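Viral interleukin-10 homolog (Human herpesvirus 5, PDB 1LQS) mimics human interleukin-10, binding the host IL-10 receptor to trigger immunosuppressive signalling and help the virus evade immunity. Local coordinates at residues S140-D143 / T144-R148; R148-E151 / Y152-R156. All coordinates share one frame; numbering follows the deposited sequence.

Interaction 1: S140-D143 / T144-R148; sequences SELD and TLFSR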
loop_
_atom_site.group_PDB
_atom_site.type_symbol
_atom_site.label_atom_id
_atom_site.label_comp_id
_atom_site.label_asym_id
_atom_site.label_seq_id
_atom_site.Cartn_x
_atom_site.Cartn_y
_atom_site.Cartn_z
ATOM N N SER C 140 28.008 -4.913 -9.095
ATOM C CA SER C 140 28.393 -5.586 -7.864
ATOM C C SER C 140 27.193 -6.189 -7.169
ATOM O O SER C 140 27.315 -7.163 -6.422
ATOM C CB SER C 140 29.076 -4.592 -6.922
ATOM O OG SER C 140 28.632 -4.757 -5.583
ATOM N N GLU C 141 26.024 -5.612 -7.420
ATOM C CA GLU C 141 24.808 -6.087 -6.774
ATOM C C GLU C 141 23.854 -6.886 -7.648
ATOM O O GLU C 141 22.687 -7.057 -7.304
ATOM C CB GLU C 141 24.071 -4.918 -6.122
ATOM C CG GLU C 141 24.831 -4.279 -4.987
ATOM C CD GLU C 141 23.946 -3.406 -4.122
ATOM O OE1 GLU C 141 24.436 -2.865 -3.107
ATOM O OE2 GLU C 141 22.753 -3.257 -4.454
ATOM N N LEU C 142 24.340 -7.384 -8.775
ATOM C CA LEU C 142 23.484 -8.193 -9.618
ATOM C C LEU C 142 22.903 -9.340 -8.792
ATOM O O LEU C 142 21.773 -9.763 -9.026
ATOM C CB LEU C 142 24.263 -8.751 -10.808
ATOM C CG LEU C 142 24.357 -7.804 -12.008
ATOM C CD1 LEU C 142 25.228 -8.413 -13.101
ATOM C CD2 LEU C 142 22.939 -7.522 -12.532
ATOM N N ASP C 143 23.659 -9.838 -7.817
ATOM C CA ASP C 143 23.139 -10.921 -7.000
ATOM C C ASP C 143 21.932 -10.454 -6.183
ATOM O O ASP C 143 20.905 -11.127 -6.145
ATOM C CB ASP C 143 24.246 -11.545 -6.108
ATOM C CG ASP C 143 24.920 -10.545 -5.138
ATOM O OD1 ASP C 143 24.845 -9.311 -5.347
ATOM O OD2 ASP C 143 25.562 -11.031 -4.167
ATOM N N THR C 144 22.048 -9.289 -5.557
ATOM C CA THR C 144 20.959 -8.716 -4.767
ATOM C C THR C 144 19.777 -8.421 -5.689
ATOM O O THR C 144 18.632 -8.738 -5.371
ATOM C CB THR C 144 21.407 -7.409 -4.067
ATOM O OG1 THR C 144 22.409 -7.714 -3.088
ATOM C CG2 THR C 144 20.233 -6.731 -3.387
ATOM N N LEU C 145 20.055 -7.819 -6.838
ATOM C CA LEU C 145 18.994 -7.522 -7.789
ATOM C C LEU C 145 18.186 -8.784 -8.119
ATOM O O LEU C 145 16.958 -8.753 -8.086
ATOM C CB LEU C 145 19.572 -6.931 -9.075
ATOM C CG LEU C 145 18.500 -6.777 -10.145
ATOM C CD1 LEU C 145 17.610 -5.622 -9.757
ATOM C CD2 LEU C 145 19.112 -6.546 -11.498
ATOM N N PHE C 146 18.866 -9.887 -8.435
ATOM C CA PHE C 146 18.183 -11.137 -8.761
ATOM C C PHE C 146 17.303 -11.652 -7.638
ATOM O O PHE C 146 16.374 -12.426 -7.880
ATOM C CB PHE C 146 19.177 -12.243 -9.100
ATOM C CG PHE C 146 20.126 -11.892 -10.190
ATOM C CD1 PHE C 146 19.751 -11.008 -11.201
ATOM C CD2 PHE C 146 21.405 -12.444 -10.210
ATOM C CE1 PHE C 146 20.632 -10.677 -12.202
ATOM C CE2 PHE C 146 22.295 -12.114 -11.215
ATOM C CZ PHE C 146 21.911 -11.230 -12.211
ATOM N N SER C 147 17.608 -11.255 -6.406
ATOM C CA SER C 147 16.811 -11.695 -5.263
ATOM C C SER C 147 15.577 -10.820 -5.161
ATOM O O SER C 147 14.461 -11.308 -4.981
ATOM C CB SER C 147 17.612 -11.601 -3.968
ATOM O OG SER C 147 18.549 -12.659 -3.876
ATOM N N ARG C 148 15.787 -9.522 -5.287
ATOM C CA ARG C 148 14.699 -8.576 -5.218
ATOM C C ARG C 148 13.686 -8.960 -6.279
ATOM O O ARG C 148 12.474 -9.036 -6.005
ATOM C CB ARG C 148 15.238 -7.180 -5.469
ATOM C CG ARG C 148 16.263 -6.780 -4.448
ATOM C CD ARG C 148 15.642 -6.719 -3.053
ATOM N NE ARG C 148 16.569 -6.105 -2.111
ATOM C CZ ARG C 148 17.504 -6.786 -1.459
ATOM N NH1 ARG C 148 18.338 -6.168 -0.625
ATOM N NH2 ARG C 148 17.566 -8.100 -1.621
#
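Phe146 lays its ring against Leu142, one helical turn earlier. From its CB, which sits 3.6 Å from Leu142 O, the side chain leaves with CG anti to its own carbonyl carbon (chi1 -55°), a choice that swings the ring toward the preceding turn. CG, CD1 and CD2 then have Leu142 O over one face of the ring, and the far rim meets the leucine side chain: CE1 of Phe146 is 3.9 Å from CD2 of Leu142, CE2 comes near Leu142 CB, and CZ at the tip of Phe146 reaches 3.7 Å from that same Leu142 CB. Leu142 CD2 also faces Leu145 CD2 at 4.1 Å, so the leucine packs against both Leu145 and Phe146.

The backbone beneath is fixed by i to i+4 bonds. Leu145 N donates to Glu141 O at 2.8 Å, and Phe146 N reaches Leu142 O at 3.0 Å. Asp143 holds CG between its N and carbonyl carbon (chi1 59°), which puts OD1 beside the N-H of the next residue, Thr144 N lying 2.8 Å away in a weak bond. Outside the two segments, Asp143 OD2 pairs with a basic side chain of another protein's chain in a salt bridge. The Glu141 carboxylate takes hydrogen bonds from Trp51 N and Leu52 N of the second subunit.

Glu141 occupies the N-cap position, and its phi/psi break the helical run of 135-140. A new helix starts after this break; in the domain-swapped, intertwined dimer of the IL-10 family the carboxy-terminal helices pack into the partner's bundle.

Interaction 2: R148-E151 / Y152-R156; sequences RLEE and YLHSR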
loop_
_atom_site.group_PDB
_atom_site.type_symbol
_atom_site.label_atom_id
_atom_site.label_comp_id
_atom_site.label_asym_id
_atom_site.label_seq_id
_atom_site.Cartn_x
_atom_site.Cartn_y
_atom_site.Cartn_z
ATOM N N ARG C 148 15.787 -9.522 -5.287
ATOM C CA ARG C 148 14.699 -8.576 -5.218
ATOM C C ARG C 148 13.686 -8.960 -6.279
ATOM O O ARG C 148 12.474 -9.036 -6.005
ATOM C CB ARG C 148 15.238 -7.180 -5.469
ATOM C CG ARG C 148 16.263 -6.780 -4.448
ATOM C CD ARG C 148 15.642 -6.719 -3.053
ATOM N NE ARG C 148 16.569 -6.105 -2.111
ATOM C CZ ARG C 148 17.504 -6.786 -1.459
ATOM N NH1 ARG C 148 18.338 -6.168 -0.625
ATOM N NH2 ARG C 148 17.566 -8.100 -1.621
ATOM N N LEU C 149 14.196 -9.232 -7.484
ATOM C CA LEU C 149 13.353 -9.621 -8.610
ATOM C C LEU C 149 12.587 -10.908 -8.347
ATOM O O LEU C 149 11.379 -10.955 -8.555
ATOM C CB LEU C 149 14.177 -9.776 -9.885
ATOM C CG LEU C 149 13.383 -10.383 -11.049
ATOM C CD1 LEU C 149 12.100 -9.608 -11.234
ATOM C CD2 LEU C 149 14.202 -10.362 -12.328
ATOM N N GLU C 150 13.259 -11.958 -7.892
ATOM C CA GLU C 150 12.517 -13.181 -7.648
ATOM C C GLU C 150 11.536 -12.925 -6.533
ATOM O O GLU C 150 10.396 -13.347 -6.595
ATOM C CB GLU C 150 13.423 -14.359 -7.268
ATOM C CG GLU C 150 12.656 -15.425 -6.502
ATOM C CD GLU C 150 13.292 -16.779 -6.547
ATOM O OE1 GLU C 150 14.540 -16.850 -6.528
ATOM O OE2 GLU C 150 12.537 -17.776 -6.580
ATOM N N GLU C 151 11.993 -12.246 -5.497
ATOM C CA GLU C 151 11.126 -11.934 -4.375
ATOM C C GLU C 151 9.888 -11.202 -4.905
ATOM O O GLU C 151 8.760 -11.515 -4.514
ATOM C CB GLU C 151 11.878 -11.061 -3.384
ATOM C CG GLU C 151 11.045 -10.548 -2.229
ATOM C CD GLU C 151 11.597 -9.245 -1.693
ATOM O OE1 GLU C 151 11.390 -8.195 -2.357
ATOM O OE2 GLU C 151 12.254 -9.286 -0.624
ATOM N N TYR C 152 10.106 -10.237 -5.801
ATOM C CA TYR C 152 9.010 -9.480 -6.402
ATOM C C TYR C 152 8.013 -10.399 -7.110
ATOM O O TYR C 152 6.824 -10.374 -6.803
ATOM C CB TYR C 152 9.547 -8.445 -7.401
ATOM C CG TYR C 152 8.461 -7.670 -8.107
ATOM C CD1 TYR C 152 7.807 -6.610 -7.476
ATOM C CD2 TYR C 152 8.051 -8.024 -9.391
ATOM C CE1 TYR C 152 6.774 -5.927 -8.102
ATOM C CE2 TYR C 152 7.019 -7.350 -10.019
ATOM C CZ TYR C 152 6.384 -6.303 -9.368
ATOM O OH TYR C 152 5.340 -5.650 -9.986
ATOM N N LEU C 153 8.482 -11.211 -8.054
ATOM C CA LEU C 153 7.588 -12.130 -8.763
ATOM C C LEU C 153 6.693 -12.945 -7.820
ATOM O O LEU C 153 5.572 -13.313 -8.177
ATOM C CB LEU C 153 8.392 -13.090 -9.635
ATOM C CG LEU C 153 9.244 -12.411 -10.704
ATOM C CD1 LEU C 153 10.158 -13.428 -11.357
ATOM C CD2 LEU C 153 8.341 -11.758 -11.729
ATOM N N HIS C 154 7.175 -13.240 -6.621
ATOM C CA HIS C 154 6.367 -14.015 -5.684
ATOM C C HIS C 154 5.385 -13.158 -4.873
ATOM O O HIS C 154 4.434 -13.684 -4.297
ATOM C CB HIS C 154 7.268 -14.802 -4.714
ATOM C CG HIS C 154 7.806 -16.082 -5.277
ATOM N ND1 HIS C 154 9.157 -16.349 -5.365
ATOM C CD2 HIS C 154 7.177 -17.161 -5.801
ATOM C CE1 HIS C 154 9.339 -17.533 -5.920
ATOM N NE2 HIS C 154 8.152 -18.047 -6.195
ATOM N N SER C 155 5.604 -11.842 -4.847
ATOM C CA SER C 155 4.774 -10.941 -4.055
ATOM C C SER C 155 3.356 -10.694 -4.554
ATOM O O SER C 155 2.491 -10.280 -3.789
ATOM C CB SER C 155 5.492 -9.606 -3.872
ATOM O OG SER C 155 5.563 -8.893 -5.084
ATOM N N ARG C 156 3.115 -10.940 -5.834
ATOM C CA ARG C 156 1.788 -10.741 -6.397
ATOM C C ARG C 156 1.308 -11.980 -7.124
ATOM O O ARG C 156 0.699 -12.855 -6.462
ATOM C CB ARG C 156 1.797 -9.570 -7.378
ATOM C CG ARG C 156 2.942 -9.590 -8.383
ATOM C CD ARG C 156 4.031 -8.641 -7.955
ATOM N NE ARG C 156 3.491 -7.383 -7.440
ATOM C CZ ARG C 156 2.619 -6.601 -8.083
ATOM N NH1 ARG C 156 2.161 -6.932 -9.283
ATOM N NH2 ARG C 156 2.222 -5.462 -7.532
#
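Glu150 and His154, one turn apart, run side by side and point the same way. Glu150 places CG anti to its backbone N (chi1 157°) and continues extended, alongside the histidine. Carboxylate and ring planes differ by only 23°, with Glu150 OE2 in plane at the ring edge, 3.3 Å from His154 CE1. Glu150 OE1 has outside partners, a salt bridge to Arg32 of the second subunit and a hydrogen bond to a polar side chain of another protein's chain. The His154 ring stacks on a polar side chain of that same chain.

Leu149 and Leu153 meet through CD1 of Leu149 and CG of Leu153 at 4.0 Å, with Leu153 CG 3.4 Å from Leu149 O. Beneath them run the i to i+4 bonds of an alpha-helix, Tyr152 N to Arg148 O at 2.7 Å and Leu153 N to Leu149 O at 3.0 Å. This helix is the last of the IL-10 fold, whose helical bundle is completed across the dimer: Leu153 packs on Met106 of the second subunit.

Tyr152 sends its ring away from the preceding turn, and its OH donates a hydrogen bond to Leu112 O of the second subunit. Arg156 covers one face of that ring with CD, toward the rim, and lays its guanidinium face centrally against Tyr152 OH. Ser155 turns OG between its N and carbonyl carbon (chi1 70°), where it donates to Tyr152 O at 2.6 Å, in the carbonyl plane on a lone pair. That oxygen also accepts from Ser155 N.

Interactions 1 and 2 follow one another along helix 142-155, with 140-148 first and 148-156 after it, so that Arg148 ends one and begins the other. Their centres are about 12 Å apart. Both lie far out on the same side of the chain's centre, at about 32 and 27 Å from it, as expected for a carboxy-terminal helix extended away from its own bundle. Both touch the second subunit, and both also reach the chain of another protein. Arg148, whose NE bonds to Asp53 O of the second subunit, marks their junction. One helix therefore serves dimer assembly and a contact consistent with receptor binding.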